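Local coordinates for protein trichothecene 15-O-acetyltransferase TRI3 (PDB 3FOT) that transfers an acetyl group to the 15-hydroxyl of trichothecene intermediates, a step in the biosynthesis of the mycotoxin T-2 toxin, at residues A[55-60]-A[200-205]; A[67-72]-A[458-463]; A[80-85]-A[122-127]. All coordinates share one frame; numbering follows the deposited sequence.

Contact 1 (A[55-60]-A[200-205]); sequences IATSLR and DLFRLV
Thr57 of strand 53-61 and Phe202 of helix 191-205 are the residues whose CA atoms come nearest, 11.1 Å from Thr57 CA to Phe202 CA. The helix therefore lies over one face of the sheet, at a separation bridged mainly by the Phe202 side chain. From the strand, Thr57 and Leu59, two residues apart and thus on the same face, rise to meet it.

The tip of the Phe202 ring, CZ, points at both Thr57 and Leu59. Thr57 OG1 lies at the ring edge, near its plane, 3.8 Å from Phe202 CZ, and the two side chains approach from opposite directions. Leu59 CD2 comes obliquely to the ring, 4.2 Å from Phe202 CZ, and adds the apolar part of the contact. With chi1 near 63°, Thr57 OG1 stands between its own backbone N and carbonyl carbon, from where it makes a weak hydrogen bond to Ile180 O of the adjoining strand 177-184; the buried hydroxyl thus meets the aromatic edge without depending on it for a polar partner. Val462 of strand 457-469 touches both Leu59 and Phe202, and Ile446 and Pro447 of a loop pack against the ring as well.

Elsewhere on the helix, Arg203 NH1 bonds to Asp200 OD1 at 3.0 Å in a salt bridge between residues three apart. The partner oxygen lies in the guanidinium plane, whereas the arginine meets the carboxylate from above its plane. Glu88 is a second partner of Arg203, and Asp200 OD2 bonds to Tyr354.

Helix 191-205 lying on a mixed sheet that unites strand 53-61 with the late strand 457-469 is alpha/beta layering, consistent with the BAHD-superfamily acyltransferase fold.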
loop_
_atom_site.group_PDB
_atom_site.type_symbol
_atom_site.label_atom_id
_atom_site.label_comp_id
_atom_site.label_asym_id
_atom_site.label_seq_id
_atom_site.Cartn_x
_atom_site.Cartn_y
_atom_site.Cartn_z
ATOM N N ILE A 55 2.029 7.732 2.639
ATOM C CA ILE A 55 0.630 8.015 3.018
ATOM C C ILE A 55 0.537 9.512 3.342
ATOM O O ILE A 55 1.238 10.003 4.218
ATOM C CB ILE A 55 0.167 7.133 4.205
ATOM C CG1 ILE A 55 0.268 5.640 3.825
ATOM C CG2 ILE A 55 -1.323 7.457 4.609
ATOM C CD1 ILE A 55 0.294 4.681 5.059
ATOM N N ALA A 56 -0.304 10.238 2.600
ATOM C CA ALA A 56 -0.456 11.673 2.801
ATOM C C ALA A 56 -1.759 11.887 3.538
ATOM O O ALA A 56 -2.840 11.489 3.039
ATOM C CB ALA A 56 -0.450 12.421 1.438
ATOM N N THR A 57 -1.672 12.441 4.745
ATOM C CA THR A 57 -2.880 12.703 5.524
ATOM C C THR A 57 -3.009 14.224 5.653
ATOM O O THR A 57 -2.029 14.910 5.916
ATOM C CB THR A 57 -2.907 11.981 6.907
ATOM O OG1 THR A 57 -1.832 12.443 7.741
ATOM C CG2 THR A 57 -2.815 10.436 6.761
ATOM N N SER A 58 -4.193 14.763 5.423
ATOM C CA SER A 58 -4.424 16.174 5.656
ATOM C C SER A 58 -5.314 16.266 6.877
ATOM O O SER A 58 -6.383 15.667 6.901
ATOM C CB SER A 58 -5.147 16.810 4.467
ATOM O OG SER A 58 -5.120 18.204 4.571
ATOM N N LEU A 59 -4.869 17.024 7.867
ATOM C CA LEU A 59 -5.577 17.121 9.134
ATOM C C LEU A 59 -6.011 18.571 9.322
ATOM O O LEU A 59 -5.425 19.499 8.739
ATOM C CB LEU A 59 -4.679 16.695 10.296
ATOM C CG LEU A 59 -3.867 15.388 10.233
ATOM C CD1 LEU A 59 -3.081 15.239 11.530
ATOM C CD2 LEU A 59 -4.736 14.180 10.025
ATOM N N ARG A 60 -7.049 18.766 10.116
ATOM C CA ARG A 60 -7.486 20.119 10.453
ATOM C C ARG A 60 -7.482 20.275 11.974
ATOM O O ARG A 60 -7.944 19.397 12.695
ATOM C CB ARG A 60 -8.880 20.385 9.898
ATOM C CG ARG A 60 -9.341 21.810 10.121
ATOM C CD ARG A 60 -10.584 22.197 9.299
ATOM N NE ARG A 60 -10.499 21.835 7.875
ATOM C CZ ARG A 60 -9.916 22.558 6.916
ATOM N NH1 ARG A 60 -9.338 23.725 7.183
ATOM N NH2 ARG A 60 -9.925 22.114 5.664
ATOM N N ASP A 200 -2.363 3.465 14.579
ATOM C CA ASP A 200 -1.768 3.287 15.918
ATOM C C ASP A 200 -1.130 4.577 16.413
ATOM O O ASP A 200 -1.314 4.958 17.556
ATOM C CB ASP A 200 -0.709 2.171 15.892
ATOM C CG ASP A 200 -1.316 0.788 15.636
ATOM O OD1 ASP A 200 -2.511 0.576 15.928
ATOM O OD2 ASP A 200 -0.602 -0.080 15.116
ATOM N N LEU A 201 -0.344 5.240 15.552
ATOM C CA LEU A 201 0.252 6.533 15.908
ATOM C C LEU A 201 -0.814 7.563 16.267
ATOM O O LEU A 201 -0.645 8.318 17.226
ATOM C CB LEU A 201 1.125 7.070 14.758
ATOM C CG LEU A 201 2.427 6.291 14.511
ATOM C CD1 LEU A 201 3.102 6.838 13.245
ATOM C CD2 LEU A 201 3.374 6.409 15.744
ATOM N N PHE A 202 -1.903 7.606 15.503
ATOM C CA PHE A 202 -2.986 8.572 15.792
ATOM C C PHE A 202 -3.677 8.272 17.122
ATOM O O PHE A 202 -4.073 9.207 17.844
ATOM C CB PHE A 202 -4.007 8.659 14.638
ATOM C CG PHE A 202 -3.489 9.359 13.402
ATOM C CD1 PHE A 202 -2.208 9.950 13.361
ATOM C CD2 PHE A 202 -4.307 9.469 12.274
ATOM C CE1 PHE A 202 -1.752 10.624 12.202
ATOM C CE2 PHE A 202 -3.845 10.132 11.114
ATOM C CZ PHE A 202 -2.581 10.716 11.091
ATOM N N ARG A 203 -3.797 6.993 17.464
ATOM C CA ARG A 203 -4.276 6.613 18.798
ATOM C C ARG A 203 -3.268 7.026 19.886
ATOM O O ARG A 203 -3.604 7.743 20.825
ATOM C CB ARG A 203 -4.517 5.110 18.855
ATOM C CG ARG A 203 -4.571 4.556 20.287
ATOM C CD ARG A 203 -4.905 3.070 20.223
ATOM N NE ARG A 203 -4.037 2.241 19.360
ATOM C CZ ARG A 203 -2.934 1.605 19.759
ATOM N NH1 ARG A 203 -2.261 0.851 18.894
ATOM N NH2 ARG A 203 -2.502 1.694 21.029
ATOM N N LEU A 204 -2.032 6.590 19.726
ATOM C CA LEU A 204 -0.976 6.754 20.745
ATOM C C LEU A 204 -0.639 8.206 21.014
ATOM O O LEU A 204 -0.406 8.594 22.168
ATOM C CB LEU A 204 0.267 5.955 20.363
ATOM C CG LEU A 204 0.082 4.431 20.412
ATOM C CD1 LEU A 204 1.176 3.737 19.623
ATOM C CD2 LEU A 204 0.031 3.934 21.895
ATOM N N VAL A 205 -0.662 9.043 19.980
ATOM C CA VAL A 205 -0.274 10.449 20.192
ATOM C C VAL A 205 -1.281 11.157 21.134
ATOM O O VAL A 205 -0.928 12.138 21.811
ATOM C CB VAL A 205 -0.062 11.179 18.844
ATOM C CG1 VAL A 205 -1.425 11.497 18.224
ATOM C CG2 VAL A 205 0.802 12.442 19.037
#

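Contact 2 (A[67-72]-A[458-463]); sequences TLLTLQ and NVLSVE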
loop_
_atom_site.group_PDB
_atom_site.type_symbol
_atom_site.label_atom_id
_atom_site.label_comp_id
_atom_site.label_asym_id
_atom_site.label_seq_id
_atom_site.Cartn_x
_atom_site.Cartn_y
_atom_site.Cartn_z
ATOM N N THR A 67 -6.275 24.503 23.602
ATOM C CA THR A 67 -5.218 23.563 23.218
ATOM C C THR A 67 -4.239 24.264 22.288
ATOM O O THR A 67 -4.622 24.668 21.182
ATOM C CB THR A 67 -5.808 22.355 22.464
ATOM O OG1 THR A 67 -6.574 21.568 23.369
ATOM C CG2 THR A 67 -4.697 21.484 21.860
ATOM N N LEU A 68 -2.979 24.382 22.715
ATOM C CA LEU A 68 -1.972 25.055 21.912
ATOM C C LEU A 68 -1.106 24.058 21.147
ATOM O O LEU A 68 -0.313 23.326 21.751
ATOM C CB LEU A 68 -1.084 25.902 22.831
ATOM C CG LEU A 68 0.066 26.708 22.253
ATOM C CD1 LEU A 68 -0.368 27.517 21.056
ATOM C CD2 LEU A 68 0.558 27.617 23.380
ATOM N N LEU A 69 -1.227 24.066 19.825
ATOM C CA LEU A 69 -0.423 23.198 18.984
ATOM C C LEU A 69 0.610 23.994 18.227
ATOM O O LEU A 69 0.319 25.090 17.724
ATOM C CB LEU A 69 -1.324 22.474 17.986
ATOM C CG LEU A 69 -2.415 21.580 18.587
ATOM C CD1 LEU A 69 -3.254 20.996 17.433
ATOM C CD2 LEU A 69 -1.802 20.483 19.469
ATOM N N THR A 70 1.825 23.459 18.151
ATOM C CA THR A 70 2.840 24.025 17.265
ATOM C C THR A 70 3.505 22.881 16.518
ATOM O O THR A 70 3.372 21.740 16.911
ATOM C CB THR A 70 3.946 24.818 18.002
ATOM O OG1 THR A 70 4.740 23.916 18.797
ATOM C CG2 THR A 70 3.344 25.939 18.886
ATOM N N LEU A 71 4.243 23.182 15.453
ATOM C CA LEU A 71 4.983 22.087 14.794
ATOM C C LEU A 71 6.000 21.472 15.745
ATOM O O LEU A 71 6.147 20.239 15.804
ATOM C CB LEU A 71 5.638 22.555 13.485
ATOM C CG LEU A 71 4.658 22.930 12.371
ATOM C CD1 LEU A 71 5.440 23.713 11.290
ATOM C CD2 LEU A 71 4.039 21.707 11.766
ATOM N N GLN A 72 6.685 22.318 16.524
ATOM C CA GLN A 72 7.632 21.823 17.521
ATOM C C GLN A 72 6.988 20.871 18.578
ATOM O O GLN A 72 7.498 19.767 18.839
ATOM C CB GLN A 72 8.390 23.008 18.160
ATOM C CG GLN A 72 9.317 22.615 19.330
ATOM C CD GLN A 72 10.303 23.736 19.757
ATOM O OE1 GLN A 72 11.039 24.280 18.932
ATOM N NE2 GLN A 72 10.349 24.025 21.036
ATOM N N ASN A 458 -11.850 16.038 20.642
ATOM C CA ASN A 458 -11.228 15.991 19.321
ATOM C C ASN A 458 -10.205 17.096 19.258
ATOM O O ASN A 458 -10.449 18.214 19.750
ATOM C CB ASN A 458 -12.268 16.204 18.220
ATOM C CG ASN A 458 -13.150 15.013 18.007
ATOM O OD1 ASN A 458 -12.781 13.880 18.297
ATOM N ND2 ASN A 458 -14.351 15.266 17.479
ATOM N N VAL A 459 -9.066 16.787 18.647
ATOM C CA VAL A 459 -7.983 17.723 18.514
ATOM C C VAL A 459 -7.658 17.950 17.030
ATOM O O VAL A 459 -7.618 19.092 16.574
ATOM C CB VAL A 459 -6.743 17.233 19.280
ATOM C CG1 VAL A 459 -5.566 18.117 18.999
ATOM C CG2 VAL A 459 -7.045 17.207 20.835
ATOM N N LEU A 460 -7.455 16.869 16.284
ATOM C CA LEU A 460 -7.191 16.994 14.839
ATOM C C LEU A 460 -8.152 16.115 14.067
ATOM O O LEU A 460 -8.327 14.952 14.396
ATOM C CB LEU A 460 -5.731 16.636 14.506
ATOM C CG LEU A 460 -4.714 17.669 15.025
ATOM C CD1 LEU A 460 -3.336 16.996 15.196
ATOM C CD2 LEU A 460 -4.603 18.822 14.083
ATOM N N SER A 461 -8.803 16.689 13.065
ATOM C CA SER A 461 -9.715 15.917 12.216
ATOM C C SER A 461 -8.914 15.352 11.063
ATOM O O SER A 461 -8.135 16.094 10.432
ATOM C CB SER A 461 -10.795 16.831 11.639
ATOM O OG SER A 461 -11.711 16.024 10.903
ATOM N N VAL A 462 -9.055 14.055 10.802
ATOM C CA VAL A 462 -8.340 13.459 9.664
ATOM C C VAL A 462 -9.246 13.609 8.452
ATOM O O VAL A 462 -10.215 12.847 8.305
ATOM C CB VAL A 462 -7.948 11.970 9.900
ATOM C CG1 VAL A 462 -7.113 11.444 8.730
ATOM C CG2 VAL A 462 -7.164 11.796 11.224
ATOM N N GLU A 463 -8.928 14.583 7.601
ATOM C CA GLU A 463 -9.854 14.992 6.514
ATOM C C GLU A 463 -9.705 14.153 5.267
ATOM O O GLU A 463 -10.704 13.759 4.654
ATOM C CB GLU A 463 -9.681 16.464 6.158
ATOM C CG GLU A 463 -9.987 17.354 7.342
ATOM C CD GLU A 463 -10.485 18.713 6.943
ATOM O OE1 GLU A 463 -9.958 19.289 5.968
ATOM O OE2 GLU A 463 -11.409 19.198 7.623
#
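Leu69 meets both Val459 and Leu460 through a single methyl, CD1, and all the contact across the two segments is apolar. Leu69 CD1 lies 4.0 Å from Val459 CG1, the two side chains running at a slant to each other, and 4.2 Å from Leu460 CD2. Val459 CG1 stands opposite its own backbone N (chi1 173°), which carries this branch out to the leucine. The CB of Leu460 does not head for the 67-72 segment, but its branched tip bends round to it.

Among the backbone hydrogen bonds, Val459 and Leu460 both pair with Ile450 of strand 449-452 in a classic beta bulge, and Val459 has the helix-like psi of -52° that marks the irregularity. The bulge is consistent with two consecutive residues reaching the same partner, Leu69. On the other segment, Leu69 pairs with Ile172.

Polar bonds lie outside the interface, at the start of the helix. Thr70 is the N-cap of helix 71-88 and its OG1 caps a backbone N of the first turn, while Asn73 accepts from Thr70 N through OD1, a pattern consistent with a capping box, and donates to Leu68 O through ND2.

With no polar bond linking the two segments, the join of loop to strand rests on burial and van der Waals contact of methyl groups, which imposes little directional constraint.

Contact 3 (A[80-85]-A[122-127]); sequences LALLDA and RGCIHV. With SO4 (sulfate ion), chain J.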
loop_
_atom_site.group_PDB
_atom_site.type_symbol
_atom_site.label_atom_id
_atom_site.label_comp_id
_atom_site.label_asym_id
_atom_site.label_seq_id
_atom_site.Cartn_x
_atom_site.Cartn_y
_atom_site.Cartn_z
ATOM N N LEU A 80 7.097 10.704 21.018
ATOM C CA LEU A 80 6.609 9.896 22.145
ATOM C C LEU A 80 5.697 8.752 21.656
ATOM O O LEU A 80 5.880 7.599 22.037
ATOM C CB LEU A 80 5.898 10.801 23.156
ATOM C CG LEU A 80 6.854 11.752 23.894
ATOM C CD1 LEU A 80 6.050 12.792 24.664
ATOM C CD2 LEU A 80 7.766 10.984 24.838
ATOM N N ALA A 81 4.742 9.078 20.789
ATOM C CA ALA A 81 3.884 8.101 20.159
ATOM C C ALA A 81 4.679 7.050 19.383
ATOM O O ALA A 81 4.341 5.871 19.418
ATOM C CB ALA A 81 2.869 8.808 19.232
ATOM N N LEU A 82 5.708 7.474 18.660
ATOM C CA LEU A 82 6.476 6.545 17.822
ATOM C C LEU A 82 7.248 5.539 18.687
ATOM O O LEU A 82 7.389 4.342 18.349
ATOM C CB LEU A 82 7.445 7.322 16.935
ATOM C CG LEU A 82 8.296 6.489 15.981
ATOM C CD1 LEU A 82 7.454 5.611 15.016
ATOM C CD2 LEU A 82 9.181 7.442 15.188
ATOM N N LEU A 83 7.737 6.017 19.820
ATOM C CA LEU A 83 8.375 5.103 20.787
ATOM C C LEU A 83 7.403 4.041 21.307
ATOM O O LEU A 83 7.747 2.844 21.339
ATOM C CB LEU A 83 9.009 5.882 21.948
ATOM C CG LEU A 83 10.236 6.715 21.577
ATOM C CD1 LEU A 83 10.525 7.758 22.645
ATOM C CD2 LEU A 83 11.455 5.798 21.326
ATOM N N ASP A 84 6.192 4.449 21.702
ATOM C CA ASP A 84 5.175 3.505 22.131
ATOM C C ASP A 84 4.872 2.535 20.996
ATOM O O ASP A 84 4.703 1.341 21.224
ATOM C CB ASP A 84 3.870 4.223 22.517
ATOM C CG ASP A 84 4.005 5.063 23.768
ATOM O OD1 ASP A 84 4.981 4.836 24.547
ATOM O OD2 ASP A 84 3.119 5.942 23.961
ATOM N N ALA A 85 4.802 3.070 19.772
ATOM C CA ALA A 85 4.416 2.275 18.613
ATOM C C ALA A 85 5.503 1.254 18.277
ATOM O O ALA A 85 5.194 0.139 17.854
ATOM C CB ALA A 85 4.126 3.164 17.432
ATOM N N ARG A 122 13.417 10.688 17.462
ATOM C CA ARG A 122 13.651 12.070 17.032
ATOM C C ARG A 122 14.096 12.141 15.568
ATOM O O ARG A 122 13.667 13.033 14.797
ATOM C CB ARG A 122 14.676 12.708 17.979
ATOM C CG ARG A 122 15.108 14.119 17.624
ATOM C CD ARG A 122 16.258 14.569 18.545
ATOM N NE ARG A 122 16.037 14.106 19.915
ATOM C CZ ARG A 122 16.881 13.320 20.571
ATOM N NH1 ARG A 122 18.032 12.952 19.996
ATOM N NH2 ARG A 122 16.590 12.934 21.808
ATOM N N GLY A 123 14.936 11.183 15.166
ATOM C CA GLY A 123 15.448 11.090 13.804
ATOM C C GLY A 123 14.402 10.781 12.743
ATOM O O GLY A 123 14.648 11.011 11.554
ATOM N N CYS A 124 13.245 10.254 13.172
ATOM C CA CYS A 124 12.193 9.851 12.252
ATOM C C CYS A 124 11.066 10.873 12.083
ATOM O O CYS A 124 10.185 10.668 11.247
ATOM C CB CYS A 124 11.539 8.548 12.724
ATOM S SG CYS A 124 12.612 7.118 12.642
ATOM N N ILE A 125 11.078 11.944 12.870
ATOM C CA ILE A 125 9.969 12.899 12.821
ATOM C C ILE A 125 10.532 14.258 12.453
ATOM O O ILE A 125 11.451 14.745 13.111
ATOM C CB ILE A 125 9.241 13.024 14.185
ATOM C CG1 ILE A 125 8.831 11.657 14.761
ATOM C CG2 ILE A 125 8.047 13.983 14.076
ATOM C CD1 ILE A 125 7.767 10.935 14.005
ATOM N N HIS A 126 9.975 14.845 11.395
ATOM C CA HIS A 126 10.480 16.094 10.824
ATOM C C HIS A 126 9.364 17.101 10.682
ATOM O O HIS A 126 8.217 16.732 10.471
ATOM C CB HIS A 126 11.074 15.787 9.456
ATOM C CG HIS A 126 12.083 14.687 9.506
ATOM N ND1 HIS A 126 13.313 14.850 10.100
ATOM C CD2 HIS A 126 12.017 13.393 9.117
ATOM C CE1 HIS A 126 13.975 13.705 10.052
ATOM N NE2 HIS A 126 13.216 12.810 9.450
ATOM N N VAL A 127 9.698 18.382 10.773
ATOM C CA VAL A 127 8.680 19.406 10.589
ATOM C C VAL A 127 9.138 20.497 9.621
ATOM O O VAL A 127 10.359 20.751 9.458
ATOM C CB VAL A 127 8.264 20.080 11.926
ATOM C CG1 VAL A 127 7.880 19.053 12.969
ATOM C CG2 VAL A 127 9.367 21.011 12.437
HETATM S S SO4 J . 13.760 18.160 11.611
HETATM O O1 SO4 J . 12.411 18.729 11.851
HETATM O O2 SO4 J . 14.758 19.181 11.976
HETATM O O3 SO4 J . 14.006 16.939 12.377
HETATM O O4 SO4 J . 13.950 17.816 10.196
#
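The turn where helix 114-124 runs into the edge strand 125-129 is packed against helix 71-88 by Leu82, which meets Cys124 and Ile125. Leu82 carries both contacts on CD2: it lies 3.6 Å from Cys124 CB, a close approach to the root of that side chain, and 3.9 Å from Ile125 CD1, the leucine and isoleucine running alongside one another in opposing senses. Leu82 CG is extended away from its backbone N (chi1 -179°), which, with chi2, brings CD2 to the turn. Trp120 touches Leu82 too.

The next two residues hold a sulfate, probably taken from the crystallisation liquor. Val127 N donates to sulfate O1 at 2.9 Å with a fairly straight angle of 160°. His126 ND1 forks to two oxygens, O4 at 3.0 Å and O3 at 3.2 Å, with the sulfur near the ring plane at the ring edge. The forked bond would help fix the ring's rotation, and Phe160 meets it with planes about 30° apart. The anion may favour a positively charged imidazole.

A helix entering the edge strand while a second helix packs across the junction is helix-on-helix packing beside an outermost strand, within a layered alpha/beta fold.

How the contacts relate
All three contacts are buried at the touching residues and converge on one mixed sheet. The centre of contact 1 is nearest the centre of the chain, about 16 Å away, against about 21 Å for contact 3 and about 26 Å for contact 2. Contacts 1 and 2 use neighbouring strands, joined by the salt bridge of Arg60 NE to Glu463 OE2 at 2.8 Å. Contacts 2 and 3 share helix 71-88, at its capped start and in its second half, where it also packs on helix 191-205 of contact 1 through Ala85 and Leu201. Methyl packing is common to all, while an aromatic edge distinguishes contact 1, a bulge contact 2 and an anion beside the edge strand contact 3.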